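Local coordinates for protein Agap007691-pb (Anopheles gambiae, PDB 5C98) that is of unknown function but belongs to the serpin family and probably inhibits serine-type endopeptidases, at residues Leu181-Asn186 against Ala212-Cys217; Val227-Asp232 against Leu276-Phe281; Ser238-Leu243 against Ala263-Arg268; Met355-Arg360 against Gly364-Val369. All blocks are in the same frame, centred on the assembly; numbering follows the deposited sequence.

Contact 1 (Leu181-Asn186 against Ala212-Cys217); sequences LAIRFN and AFVRRC
Ile183 alone on the 181-186 side reaches strand 212-217, where it meets Ala212 and Val214. All of the contact is apolar. The two branches of Ile183 take one partner each. The CG2 methyl lies against Ala212, with Ile183 CG2 3.9 Å from Ala212 CB. The longer branch goes to the valine, and Ile183 CD1 approaches Val214 CG1 to 3.6 Å. The Ile183 CG1 methylene follows at 4.0 Å from Val214 CG1, so one valine methyl receives the last two carbons of that branch. The isoleucine and valine side chains cross at about a right angle. The split comes from the first torsion of Ile183: CG2 stands anti to the backbone N while CG1 sits beside it (chi1 -68°).

Backbone polarity is met elsewhere. No hydrogen bond joins the two segments, and the nearest CA atoms, of Ile183 and Ala212, are 6.7 Å apart. Ala212 and Val214 pair through their backbones with Thr274 and Cys272 on strand 270-287. The loop makes bonds from Ala182 to Pro230 and from Arg184 O to Thr210 OG1.

In the serpin fold this loop links strand 169-177 of the large central sheet to strand 191-194 of sheet C. Met229 also touches Ile183. The chemistry is that of a small, buried hydrocarbon patch: methyl contact without directionality, while the polar bonds of the loop go to residues outside the contact.

Contact 2 (Val227-Asp232 against Leu276-Phe281); sequences VDMPFD and LKLPKF
Met229 extends its methyl end between the leucines of the other strand and overlaps both. Met229 CE lies 3.7 Å from Leu278 CD2. The same CE is 3.9 Å from Leu276 CD2, as deposited for one of two conformers of that leucine. Each leucine meets the methionine end-on, methyl to methyl. The sulfur joins the contact with Leu278, Met229 SD lying 4.0 Å from Leu278 CD2. The thioether chain is extended as far as SD and bends at its last torsion (chi3 62°), which turns CE toward the two methyls. Val227 adds a looser touch two residues earlier on the same side of its strand, Val227 CG2 to Leu276 CD1 at 4.5 Å.

The strands are not paired. Strand 227-230 belongs to serpin sheet B, while strand 276-279 is part of the long 270-287 strand that runs from sheet C into the large central sheet. Their axes stay 11.1 Å apart and are turned 71° to each other, so the two segments meet through side chains alone, and no hydrogen bond joins them. Other side chains join the apolar layer. Leu181 touches Met229, Phe185 packs on Leu276, and Phe348 of strand 346-349 touches both Val227 and Leu276. On the flanks, Met229 is bonded through its backbone to Met239 of the neighbouring strand, and Met208 of strand 204-219 lies against Leu278.

Contact 3 (Ser238-Leu243 against Ala263-Arg268); sequences SMLVLL and AQIDER
Sheet B of the serpin fold is packed here by a helix: strand 238-243 faces the C-terminal part of helix 259-268. Ile265 is the helix residue that makes the contact. It points toward the strand and divides its branches between two leucines. Ile265 CG2 meets Leu240 CD1 at 4.1 Å, methyl end to methyl end. Leu240 stands with CG anti to its amide nitrogen (chi1 -163°), which carries its methyls out toward the helix. It is deposited in two conformers, so this distance holds for one of them. The other branch ends near Leu242, with Ile265 CD1 4.3 Å from Leu242 CD2. The nearest CA atoms, of Leu240 and Ile265, are 9.7 Å apart.

The surroundings extend the patch. Val226 touches Leu240 and Leu242, and His219 touches Ile265. One helix turn is closed by Glu267 N bonding to Ala263 O at 3.1 Å. Beside Ile265, Asp266 turns to a polar partner and forms a salt bridge with Arg359. No hydrogen bond joins strand to helix, so the two segments meet through apolar side chains alone, with the Asp266 salt bridge beside them.

Contact 4 (Met355-Arg360 against Gly364-Val369); sequences MFLIRR and GNVLQV
Ile358 and Gln368 pair at the tight centre of the antiparallel hairpin 354-360/366-372. Ile358 N bonds to Gln368 O at 2.8 Å, nearly straight at 166°. In return Ile358 O takes Leu367 N at 2.7 Å. It also receives a weak bond from Gln368 N at 3.4 Å. Two residues, Leu367 and Gln368, thus stand opposite the single Ile358, a classic beta bulge. Ile358 CG1 runs alongside Gln368, 3.8 Å from Gln368 CB. Gln368 OE1 is buried without a polar partner, while its NE2 bonds to Tyr326 O. On the face with Leu357, Val369 CG2 packs on the Met355 methyl.

Toward the turn, Arg360 and Gly364 are partly exposed. Arg360 N bonds to Asn365 O at 3.0 Å. Gly364 N bonds to Arg360 O at 2.9 Å, but bent to 135°. A water in the plane of the Arg359 guanidinium lies 2.7 Å from Arg359 NH1 and 2.8 Å from Gly364 O, linking the two strands. Backbone bonds thus continue to the turn, and there a water adds to them, while the Arg359 charge pairs with Asp228 of strand 224-230 and Asp266 of helix 259-268.

How the contacts relate
From the N terminus, contact 1 closes first, bringing the 181-186 loop onto strand 204-219 of sheet C after strand 191-194. Contact 2 opens at strand 224-230, just after contact 1 has closed, and joins sheet B to strand 270-287. Contact 3 is nested inside that loop, joining strand 237-244 to helix 259-268. Contact 4 is a short hairpin near the C terminus and follows in series; no two contacts cross. Strands 224-230, 237-244, 354-360 and 366-372 are successive neighbours, so contacts 2 and 3 each have one segment on sheet B, and contact 4 has both. The centres of contacts 1 and 2 are about 6 Å apart, those of contacts 1 and 4 about 17 Å.

Contact 1 (Leu181-Asn186 against Ala212-Cys217)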
loop_
_atom_site.group_PDB
_atom_site.type_symbol
_atom_site.label_atom_id
_atom_site.label_comp_id
_atom_site.label_asym_id
_atom_site.label_seq_id
_atom_site.Cartn_x
_atom_site.Cartn_y
_atom_site.Cartn_z
ATOM N N LEU A 181 17.481 2.514 0.407
ATOM C CA LEU A 181 17.843 2.422 1.813
ATOM C C LEU A 181 19.038 3.309 2.108
ATOM O O LEU A 181 19.935 3.479 1.279
ATOM C CB LEU A 181 18.266 1.000 2.173
ATOM C CG LEU A 181 17.159 -0.004 2.419
ATOM C CD1 LEU A 181 17.759 -1.369 2.771
ATOM C CD2 LEU A 181 16.170 0.447 3.496
ATOM N N ALA A 182 19.057 3.844 3.327
ATOM C CA ALA A 182 20.195 4.617 3.800
ATOM C C ALA A 182 21.249 3.745 4.454
ATOM O O ALA A 182 22.338 4.235 4.772
ATOM C CB ALA A 182 19.726 5.672 4.808
ATOM N N ILE A 183 20.948 2.491 4.674
ATOM C CA ILE A 183 21.917 1.557 5.237
ATOM C C ILE A 183 22.858 1.107 4.138
ATOM O O ILE A 183 22.427 0.791 3.024
ATOM C CB ILE A 183 21.166 0.365 5.841
ATOM C CG1 ILE A 183 20.379 0.826 7.052
ATOM C CG2 ILE A 183 22.135 -0.771 6.241
ATOM C CD1 ILE A 183 19.417 -0.180 7.532
ATOM N N ARG A 184 24.153 1.061 4.467
ATOM C CA ARG A 184 25.202 0.672 3.531
ATOM C C ARG A 184 25.397 -0.836 3.594
ATOM O O ARG A 184 26.088 -1.343 4.479
ATOM C CB ARG A 184 26.496 1.409 3.856
ATOM N N PHE A 185 24.790 -1.551 2.651
ATOM C CA PHE A 185 25.110 -2.949 2.390
ATOM C C PHE A 185 26.175 -3.002 1.302
ATOM O O PHE A 185 26.091 -2.271 0.314
ATOM C CB PHE A 185 23.873 -3.718 1.904
ATOM C CG PHE A 185 22.833 -3.972 2.973
ATOM C CD1 PHE A 185 22.980 -5.014 3.861
ATOM C CD2 PHE A 185 21.701 -3.183 3.074
ATOM C CE1 PHE A 185 22.034 -5.260 4.835
ATOM C CE2 PHE A 185 20.753 -3.431 4.036
ATOM C CZ PHE A 185 20.919 -4.465 4.919
ATOM N N ASN A 186 27.174 -3.871 1.483
ATOM C CA ASN A 186 28.245 -3.986 0.522
ATOM C C ASN A 186 27.989 -5.168 -0.396
ATOM O O ASN A 186 27.855 -6.300 0.088
ATOM C CB ASN A 186 29.566 -4.163 1.245
ATOM C CG ASN A 186 30.721 -3.703 0.414
ATOM O OD1 ASN A 186 31.288 -4.490 -0.336
ATOM N ND2 ASN A 186 31.057 -2.426 0.517
ATOM N N ALA A 212 25.432 -2.347 10.771
ATOM C CA ALA A 212 24.809 -1.034 10.703
ATOM C C ALA A 212 24.415 -0.573 12.096
ATOM O O ALA A 212 24.100 -1.379 12.974
ATOM C CB ALA A 212 23.566 -1.070 9.841
ATOM N N PHE A 213 24.414 0.748 12.280
ATOM C CA PHE A 213 24.021 1.357 13.543
ATOM C C PHE A 213 22.553 1.755 13.404
ATOM O O PHE A 213 22.207 2.891 13.070
ATOM C CB PHE A 213 24.913 2.558 13.835
ATOM C CG PHE A 213 24.728 3.126 15.204
ATOM C CD1 PHE A 213 25.037 2.385 16.329
ATOM C CD2 PHE A 213 24.269 4.425 15.367
ATOM C CE1 PHE A 213 24.875 2.920 17.595
ATOM C CE2 PHE A 213 24.107 4.959 16.623
ATOM C CZ PHE A 213 24.407 4.208 17.738
ATOM N N VAL A 214 21.674 0.784 13.657
ATOM C CA VAL A 214 20.246 0.914 13.392
ATOM C C VAL A 214 19.459 0.874 14.696
ATOM O O VAL A 214 19.849 0.234 15.677
ATOM C CB VAL A 214 19.718 -0.173 12.424
ATOM C CG1 VAL A 214 20.234 0.059 11.014
ATOM C CG2 VAL A 214 20.073 -1.580 12.928
ATOM N N ARG A 215 18.307 1.527 14.678
ATOM C CA ARG A 215 17.343 1.415 15.762
ATOM C C ARG A 215 16.756 0.004 15.797
ATOM O O ARG A 215 16.304 -0.530 14.777
ATOM C CB ARG A 215 16.238 2.443 15.545
ATOM C CG ARG A 215 16.701 3.864 15.825
ATOM C CD ARG A 215 15.724 4.916 15.372
ATOM N NE ARG A 215 14.464 4.912 16.104
ATOM C CZ ARG A 215 14.314 5.361 17.348
ATOM N NH1 ARG A 215 15.362 5.805 18.041
ATOM N NH2 ARG A 215 13.110 5.348 17.912
ATOM N N ARG A 216 16.755 -0.601 16.980
ATOM C CA ARG A 216 16.365 -1.990 17.128
ATOM C C ARG A 216 15.717 -2.181 18.491
ATOM O O ARG A 216 15.950 -1.407 19.425
ATOM C CB ARG A 216 17.582 -2.909 17.009
ATOM C CG ARG A 216 18.582 -2.826 18.184
ATOM C CD ARG A 216 18.249 -3.766 19.327
ATOM N NE ARG A 216 19.223 -3.662 20.416
ATOM C CZ ARG A 216 19.164 -2.758 21.394
ATOM N NH1 ARG A 216 18.170 -1.880 21.450
ATOM N NH2 ARG A 216 20.093 -2.739 22.334
ATOM N N CYS A 217 14.908 -3.226 18.599
ATOM C CA CYS A 217 14.446 -3.682 19.903
ATOM C C CYS A 217 13.953 -5.115 19.806
ATOM O O CYS A 217 13.745 -5.664 18.722
ATOM C CB CYS A 217 13.352 -2.783 20.481
ATOM S SG CYS A 217 11.810 -2.757 19.541
#

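Contact 2 (Val227-Asp232 against Leu276-Phe281)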
loop_
_atom_site.group_PDB
_atom_site.type_symbol
_atom_site.label_atom_id
_atom_site.label_comp_id
_atom_site.label_asym_id
_atom_site.label_seq_id
_atom_site.Cartn_x
_atom_site.Cartn_y
_atom_site.Cartn_z
ATOM N N VAL A 227 13.812 -4.085 13.663
ATOM C CA VAL A 227 14.758 -3.056 13.262
ATOM C C VAL A 227 14.009 -2.030 12.424
ATOM O O VAL A 227 13.095 -2.369 11.670
ATOM C CB VAL A 227 15.960 -3.606 12.459
ATOM C CG1 VAL A 227 16.886 -4.465 13.322
ATOM C CG2 VAL A 227 15.500 -4.334 11.193
ATOM N N ASP A 228 14.374 -0.775 12.561
ATOM C CA ASP A 228 13.807 0.290 11.728
ATOM C C ASP A 228 14.905 0.730 10.769
ATOM O O ASP A 228 15.907 1.317 11.191
ATOM C CB ASP A 228 13.295 1.446 12.586
ATOM C CG ASP A 228 12.125 2.182 11.953
ATOM O OD1 ASP A 228 11.867 1.999 10.733
ATOM O OD2 ASP A 228 11.460 2.950 12.685
ATOM N N MET A 229 14.734 0.394 9.488
ATOM C CA MET A 229 15.749 0.560 8.460
ATOM C C MET A 229 15.431 1.813 7.659
ATOM O O MET A 229 14.488 1.800 6.852
ATOM C CB MET A 229 15.751 -0.653 7.539
ATOM C CG MET A 229 16.263 -1.900 8.252
ATOM S SD MET A 229 16.340 -3.312 7.165
ATOM C CE MET A 229 17.526 -2.772 5.941
ATOM N N PRO A 230 16.154 2.902 7.837
ATOM C CA PRO A 230 15.761 4.139 7.161
ATOM C C PRO A 230 16.080 4.141 5.680
ATOM O O PRO A 230 17.063 3.571 5.216
ATOM C CB PRO A 230 16.603 5.216 7.864
ATOM C CG PRO A 230 17.785 4.489 8.385
ATOM C CD PRO A 230 17.320 3.084 8.717
ATOM N N PHE A 231 15.250 4.859 4.943
ATOM C CA PHE A 231 15.567 5.264 3.585
ATOM C C PHE A 231 16.316 6.590 3.585
ATOM O O PHE A 231 16.484 7.245 4.615
ATOM C CB PHE A 231 14.267 5.350 2.778
ATOM C CG PHE A 231 13.521 4.034 2.687
ATOM C CD1 PHE A 231 13.943 3.056 1.782
ATOM C CD2 PHE A 231 12.431 3.757 3.497
ATOM C CE1 PHE A 231 13.277 1.844 1.691
ATOM C CE2 PHE A 231 11.766 2.565 3.388
ATOM C CZ PHE A 231 12.195 1.604 2.492
ATOM N N ASP A 232 16.804 6.963 2.399
ATOM C CA ASP A 232 17.538 8.205 2.198
ATOM C C ASP A 232 16.881 9.356 2.943
ATOM O O ASP A 232 15.661 9.501 2.938
ATOM C CB ASP A 232 17.564 8.519 0.698
ATOM C CG ASP A 232 18.402 9.740 0.373
ATOM O OD1 ASP A 232 17.910 10.872 0.579
ATOM O OD2 ASP A 232 19.552 9.566 -0.085
ATOM N N LEU A 276 23.326 -7.286 10.409
ATOM C CA LEU A 276 22.066 -7.309 9.688
ATOM C C LEU A 276 22.202 -8.160 8.435
ATOM O O LEU A 276 23.126 -7.960 7.642
ATOM C CB LEU A 276 21.692 -5.869 9.321
ATOM C CG LEU A 276 20.399 -5.583 8.564
ATOM C CD1 LEU A 276 19.207 -6.003 9.363
ATOM C CD2 LEU A 276 20.326 -4.111 8.247
ATOM N N LYS A 277 21.263 -9.083 8.247
ATOM C CA LYS A 277 21.136 -9.858 7.031
ATOM C C LYS A 277 19.697 -9.783 6.567
ATOM O O LYS A 277 18.781 -9.908 7.373
ATOM C CB LYS A 277 21.552 -11.302 7.213
ATOM C CG LYS A 277 23.032 -11.443 7.475
ATOM C CD LYS A 277 23.397 -12.893 7.515
ATOM C CE LYS A 277 24.884 -13.118 7.388
ATOM N NZ LYS A 277 25.165 -14.561 7.145
ATOM N N LEU A 278 19.516 -9.559 5.260
ATOM C CA LEU A 278 18.185 -9.342 4.683
ATOM C C LEU A 278 18.270 -9.829 3.245
ATOM O O LEU A 278 19.245 -9.506 2.564
ATOM C CB LEU A 278 17.879 -7.834 4.689
ATOM C CG LEU A 278 16.514 -7.295 4.280
ATOM C CD1 LEU A 278 15.485 -7.555 5.368
ATOM C CD2 LEU A 278 16.580 -5.796 4.006
ATOM N N PRO A 279 17.296 -10.577 2.731
ATOM C CA PRO A 279 17.316 -10.858 1.289
ATOM C C PRO A 279 17.260 -9.576 0.471
ATOM O O PRO A 279 16.632 -8.589 0.865
ATOM C CB PRO A 279 16.066 -11.719 1.067
ATOM C CG PRO A 279 15.193 -11.422 2.214
ATOM C CD PRO A 279 16.080 -11.104 3.370
ATOM N N LYS A 280 17.948 -9.588 -0.676
ATOM C CA LYS A 280 17.791 -8.525 -1.668
ATOM C C LYS A 280 16.462 -8.802 -2.354
ATOM O O LYS A 280 16.384 -9.633 -3.253
ATOM C CB LYS A 280 18.953 -8.551 -2.656
ATOM C CG LYS A 280 18.985 -7.369 -3.580
ATOM C CD LYS A 280 20.102 -7.501 -4.605
ATOM C CE LYS A 280 19.927 -6.492 -5.726
ATOM N NZ LYS A 280 20.636 -5.214 -5.455
ATOM N N PHE A 281 15.394 -8.127 -1.926
ATOM C CA PHE A 281 14.056 -8.533 -2.307
ATOM C C PHE A 281 13.285 -7.359 -2.877
ATOM O O PHE A 281 13.640 -6.188 -2.705
ATOM C CB PHE A 281 13.241 -9.154 -1.123
ATOM C CG PHE A 281 12.685 -8.150 -0.143
ATOM C CD1 PHE A 281 13.456 -7.613 0.879
ATOM C CD2 PHE A 281 11.362 -7.735 -0.232
ATOM C CE1 PHE A 281 12.955 -6.695 1.768
ATOM C CE2 PHE A 281 10.837 -6.803 0.682
ATOM C CZ PHE A 281 11.631 -6.273 1.666
#

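Contact 3 (Ser238-Leu243 against Ala263-Arg268)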
loop_
_atom_site.group_PDB
_atom_site.type_symbol
_atom_site.label_atom_id
_atom_site.label_comp_id
_atom_site.label_asym_id
_atom_site.label_seq_id
_atom_site.Cartn_x
_atom_site.Cartn_y
_atom_site.Cartn_z
ATOM N N SER A 238 11.029 5.336 6.551
ATOM C CA SER A 238 11.811 4.254 7.138
ATOM C C SER A 238 10.994 2.985 7.092
ATOM O O SER A 238 9.775 3.048 7.083
ATOM C CB SER A 238 12.190 4.613 8.576
ATOM O OG SER A 238 13.168 3.707 9.070
ATOM N N MET A 239 11.673 1.842 7.059
ATOM C CA MET A 239 11.026 0.544 6.938
ATOM C C MET A 239 11.223 -0.220 8.238
ATOM O O MET A 239 12.336 -0.645 8.546
ATOM C CB MET A 239 11.626 -0.249 5.783
ATOM C CG MET A 239 11.023 -1.627 5.623
ATOM S SD MET A 239 11.611 -2.577 4.214
ATOM C CE MET A 239 13.329 -2.822 4.646
ATOM N N LEU A 240 10.138 -0.426 8.964
ATOM C CA LEU A 240 10.177 -1.261 10.149
ATOM C C LEU A 240 10.031 -2.709 9.716
ATOM O O LEU A 240 9.111 -3.057 8.974
ATOM C CB LEU A 240 9.044 -0.844 11.083
ATOM C CG LEU A 240 9.089 -1.284 12.543
ATOM C CD1 LEU A 240 10.217 -0.626 13.287
ATOM C CD2 LEU A 240 7.756 -0.989 13.206
ATOM N N VAL A 241 10.955 -3.552 10.168
ATOM C CA VAL A 241 10.950 -4.964 9.824
ATOM C C VAL A 241 10.705 -5.741 11.099
ATOM O O VAL A 241 11.433 -5.567 12.086
ATOM C CB VAL A 241 12.251 -5.425 9.163
ATOM C CG1 VAL A 241 12.150 -6.885 8.755
ATOM C CG2 VAL A 241 12.570 -4.565 7.950
ATOM N N LEU A 242 9.687 -6.580 11.082
ATOM C CA LEU A 242 9.307 -7.413 12.225
ATOM C C LEU A 242 9.624 -8.857 11.868
ATOM O O LEU A 242 9.005 -9.434 10.959
ATOM C CB LEU A 242 7.826 -7.260 12.551
ATOM C CG LEU A 242 7.281 -5.844 12.681
ATOM C CD1 LEU A 242 5.821 -5.884 13.143
ATOM C CD2 LEU A 242 8.116 -5.013 13.609
ATOM N N LEU A 243 10.571 -9.444 12.590
ATOM C CA LEU A 243 11.039 -10.799 12.331
ATOM C C LEU A 243 10.615 -11.686 13.490
ATOM O O LEU A 243 11.141 -11.539 14.605
ATOM C CB LEU A 243 12.563 -10.778 12.203
ATOM C CG LEU A 243 13.253 -12.114 12.002
ATOM C CD1 LEU A 243 12.911 -12.732 10.661
ATOM C CD2 LEU A 243 14.778 -11.946 12.115
ATOM N N ALA A 263 3.388 1.899 19.099
ATOM C CA ALA A 263 3.787 2.897 20.087
ATOM C C ALA A 263 4.839 2.345 21.037
ATOM O O ALA A 263 5.803 3.041 21.378
ATOM C CB ALA A 263 2.570 3.366 20.880
ATOM N N GLN A 264 4.683 1.091 21.466
ATOM C CA GLN A 264 5.675 0.482 22.354
ATOM C C GLN A 264 7.008 0.319 21.647
ATOM O O GLN A 264 8.071 0.547 22.236
ATOM C CB GLN A 264 5.205 -0.906 22.790
ATOM C CG GLN A 264 4.041 -0.904 23.743
ATOM C CD GLN A 264 3.597 -2.308 24.100
ATOM O OE1 GLN A 264 3.461 -3.167 23.230
ATOM N NE2 GLN A 264 3.396 -2.555 25.387
ATOM N N ILE A 265 6.969 -0.108 20.393
ATOM C CA ILE A 265 8.184 -0.194 19.603
ATOM C C ILE A 265 8.869 1.162 19.533
ATOM O O ILE A 265 10.074 1.273 19.775
ATOM C CB ILE A 265 7.846 -0.733 18.204
ATOM C CG1 ILE A 265 7.551 -2.232 18.286
ATOM C CG2 ILE A 265 8.990 -0.500 17.208
ATOM C CD1 ILE A 265 6.884 -2.783 17.070
ATOM N N ASP A 266 8.107 2.216 19.209
ATOM C CA ASP A 266 8.710 3.546 19.122
ATOM C C ASP A 266 9.389 3.949 20.432
ATOM O O ASP A 266 10.425 4.618 20.406
ATOM C CB ASP A 266 7.658 4.573 18.709
ATOM C CG ASP A 266 7.296 4.479 17.235
ATOM O OD1 ASP A 266 8.099 3.919 16.462
ATOM O OD2 ASP A 266 6.216 4.975 16.857
ATOM N N GLU A 267 8.857 3.523 21.579
ATOM C CA GLU A 267 9.450 3.883 22.865
ATOM C C GLU A 267 10.695 3.058 23.172
ATOM O O GLU A 267 11.578 3.515 23.915
ATOM C CB GLU A 267 8.434 3.649 23.983
ATOM C CG GLU A 267 7.144 4.429 23.832
ATOM N N ARG A 268 10.766 1.840 22.644
ATOM C CA ARG A 268 11.825 0.894 22.963
ATOM C C ARG A 268 12.984 0.914 21.983
ATOM O O ARG A 268 14.089 0.498 22.350
ATOM C CB ARG A 268 11.269 -0.534 22.979
ATOM C CG ARG A 268 10.258 -0.785 24.074
ATOM C CD ARG A 268 9.677 -2.165 23.974
ATOM N NE ARG A 268 8.420 -2.277 24.702
ATOM C CZ ARG A 268 7.797 -3.427 24.933
ATOM N NH1 ARG A 268 8.333 -4.567 24.510
ATOM N NH2 ARG A 268 6.647 -3.438 25.597
#

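Contact 4 (Met355-Arg360 against Gly364-Val369)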
loop_
_atom_site.group_PDB
_atom_site.type_symbol
_atom_site.label_atom_id
_atom_site.label_comp_id
_atom_site.label_asym_id
_atom_site.label_seq_id
_atom_site.Cartn_x
_atom_site.Cartn_y
_atom_site.Cartn_z
ATOM N N MET A 355 7.357 -9.341 8.285
ATOM C CA MET A 355 6.442 -8.263 7.949
ATOM C C MET A 355 7.231 -6.956 7.894
ATOM O O MET A 355 8.215 -6.769 8.623
ATOM C CB MET A 355 5.339 -8.161 9.024
ATOM C CG MET A 355 4.382 -6.987 8.889
ATOM S SD MET A 355 3.146 -7.153 10.221
ATOM C CE MET A 355 2.148 -5.709 9.868
ATOM N N PHE A 356 6.795 -6.045 7.024
ATOM C CA PHE A 356 7.409 -4.732 6.946
ATOM C C PHE A 356 6.342 -3.647 6.951
ATOM O O PHE A 356 5.214 -3.850 6.501
ATOM C CB PHE A 356 8.327 -4.606 5.710
ATOM C CG PHE A 356 7.632 -4.794 4.407
ATOM C CD1 PHE A 356 6.959 -3.757 3.799
ATOM C CD2 PHE A 356 7.681 -6.025 3.769
ATOM C CE1 PHE A 356 6.306 -3.960 2.567
ATOM C CE2 PHE A 356 7.055 -6.222 2.550
ATOM C CZ PHE A 356 6.366 -5.203 1.956
ATOM N N LEU A 357 6.705 -2.483 7.477
ATOM C CA LEU A 357 5.840 -1.304 7.510
ATOM C C LEU A 357 6.662 -0.115 7.051
ATOM O O LEU A 357 7.711 0.174 7.639
ATOM C CB LEU A 357 5.290 -1.024 8.915
ATOM C CG LEU A 357 4.498 -2.179 9.512
ATOM C CD1 LEU A 357 5.428 -3.100 10.317
ATOM C CD2 LEU A 357 3.430 -1.647 10.382
ATOM N N ILE A 358 6.209 0.564 6.001
ATOM C CA ILE A 358 6.868 1.770 5.531
ATOM C C ILE A 358 6.183 2.943 6.202
ATOM O O ILE A 358 4.969 3.132 6.041
ATOM C CB ILE A 358 6.761 1.914 4.003
ATOM C CG1 ILE A 358 7.223 0.629 3.312
ATOM C CG2 ILE A 358 7.500 3.167 3.512
ATOM C CD1 ILE A 358 8.701 0.281 3.584
ATOM N N ARG A 359 6.956 3.728 6.955
ATOM C CA ARG A 359 6.406 4.788 7.781
ATOM C C ARG A 359 7.073 6.121 7.479
ATOM O O ARG A 359 8.234 6.184 7.068
ATOM C CB ARG A 359 6.540 4.495 9.276
ATOM C CG ARG A 359 5.968 3.172 9.710
ATOM C CD ARG A 359 5.936 2.992 11.228
ATOM N NE ARG A 359 7.260 3.061 11.827
ATOM C CZ ARG A 359 7.483 3.248 13.130
ATOM N NH1 ARG A 359 6.459 3.425 13.963
ATOM N NH2 ARG A 359 8.727 3.279 13.601
ATOM N N ARG A 360 6.305 7.192 7.611
ATOM C CA ARG A 360 6.857 8.537 7.634
ATOM C C ARG A 360 7.505 8.725 9.004
ATOM O O ARG A 360 6.847 8.520 10.032
ATOM C CB ARG A 360 5.724 9.537 7.373
ATOM C CG ARG A 360 6.162 10.977 7.242
ATOM C CD ARG A 360 4.977 11.926 7.143
ATOM N NE ARG A 360 5.473 13.292 6.972
ATOM C CZ ARG A 360 4.822 14.396 7.322
ATOM N NH1 ARG A 360 3.618 14.330 7.875
ATOM N NH2 ARG A 360 5.386 15.579 7.114
ATOM N N GLY A 364 5.165 8.692 12.351
ATOM C CA GLY A 364 4.857 7.284 12.466
ATOM C C GLY A 364 3.714 6.798 11.600
ATOM O O GLY A 364 3.215 5.684 11.802
ATOM N N ASN A 365 3.245 7.600 10.656
ATOM C CA ASN A 365 2.119 7.168 9.848
ATOM C C ASN A 365 2.561 6.055 8.915
ATOM O O ASN A 365 3.573 6.178 8.228
ATOM C CB ASN A 365 1.582 8.327 9.027
ATOM C CG ASN A 365 0.185 8.087 8.527
ATOM O OD1 ASN A 365 -0.616 7.456 9.190
ATOM N ND2 ASN A 365 -0.107 8.577 7.324
ATOM N N VAL A 366 1.774 4.987 8.862
ATOM C CA VAL A 366 2.076 3.836 8.025
ATOM C C VAL A 366 1.535 4.069 6.621
ATOM O O VAL A 366 0.333 4.269 6.430
ATOM C CB VAL A 366 1.508 2.545 8.616
ATOM C CG1 VAL A 366 1.791 1.360 7.672
ATOM C CG2 VAL A 366 2.064 2.299 10.036
ATOM N N LEU A 367 2.438 4.082 5.644
ATOM C CA LEU A 367 2.109 4.386 4.266
ATOM C C LEU A 367 1.975 3.141 3.395
ATOM O O LEU A 367 1.315 3.193 2.350
ATOM C CB LEU A 367 3.202 5.298 3.678
ATOM C CG LEU A 367 3.570 6.497 4.545
ATOM C CD1 LEU A 367 4.573 7.324 3.765
ATOM C CD2 LEU A 367 2.397 7.361 4.975
ATOM N N GLN A 368 2.615 2.049 3.773
ATOM C CA GLN A 368 2.610 0.813 3.004
ATOM C C GLN A 368 2.941 -0.280 4.000
ATOM O O GLN A 368 3.727 -0.060 4.921
ATOM C CB GLN A 368 3.674 0.829 1.895
ATOM C CG GLN A 368 3.414 -0.137 0.787
ATOM C CD GLN A 368 4.611 -0.240 -0.162
ATOM O OE1 GLN A 368 5.669 -0.708 0.255
ATOM N NE2 GLN A 368 4.440 0.147 -1.405
ATOM N N VAL A 369 2.329 -1.455 3.841
ATOM C CA VAL A 369 2.558 -2.575 4.746
ATOM C C VAL A 369 2.537 -3.853 3.927
ATOM O O VAL A 369 1.850 -3.947 2.917
ATOM C CB VAL A 369 1.488 -2.548 5.867
ATOM C CG1 VAL A 369 0.098 -2.622 5.291
ATOM C CG2 VAL A 369 1.728 -3.647 6.869
HETATM O O HOH W 1 3.757 3.729 13.670
#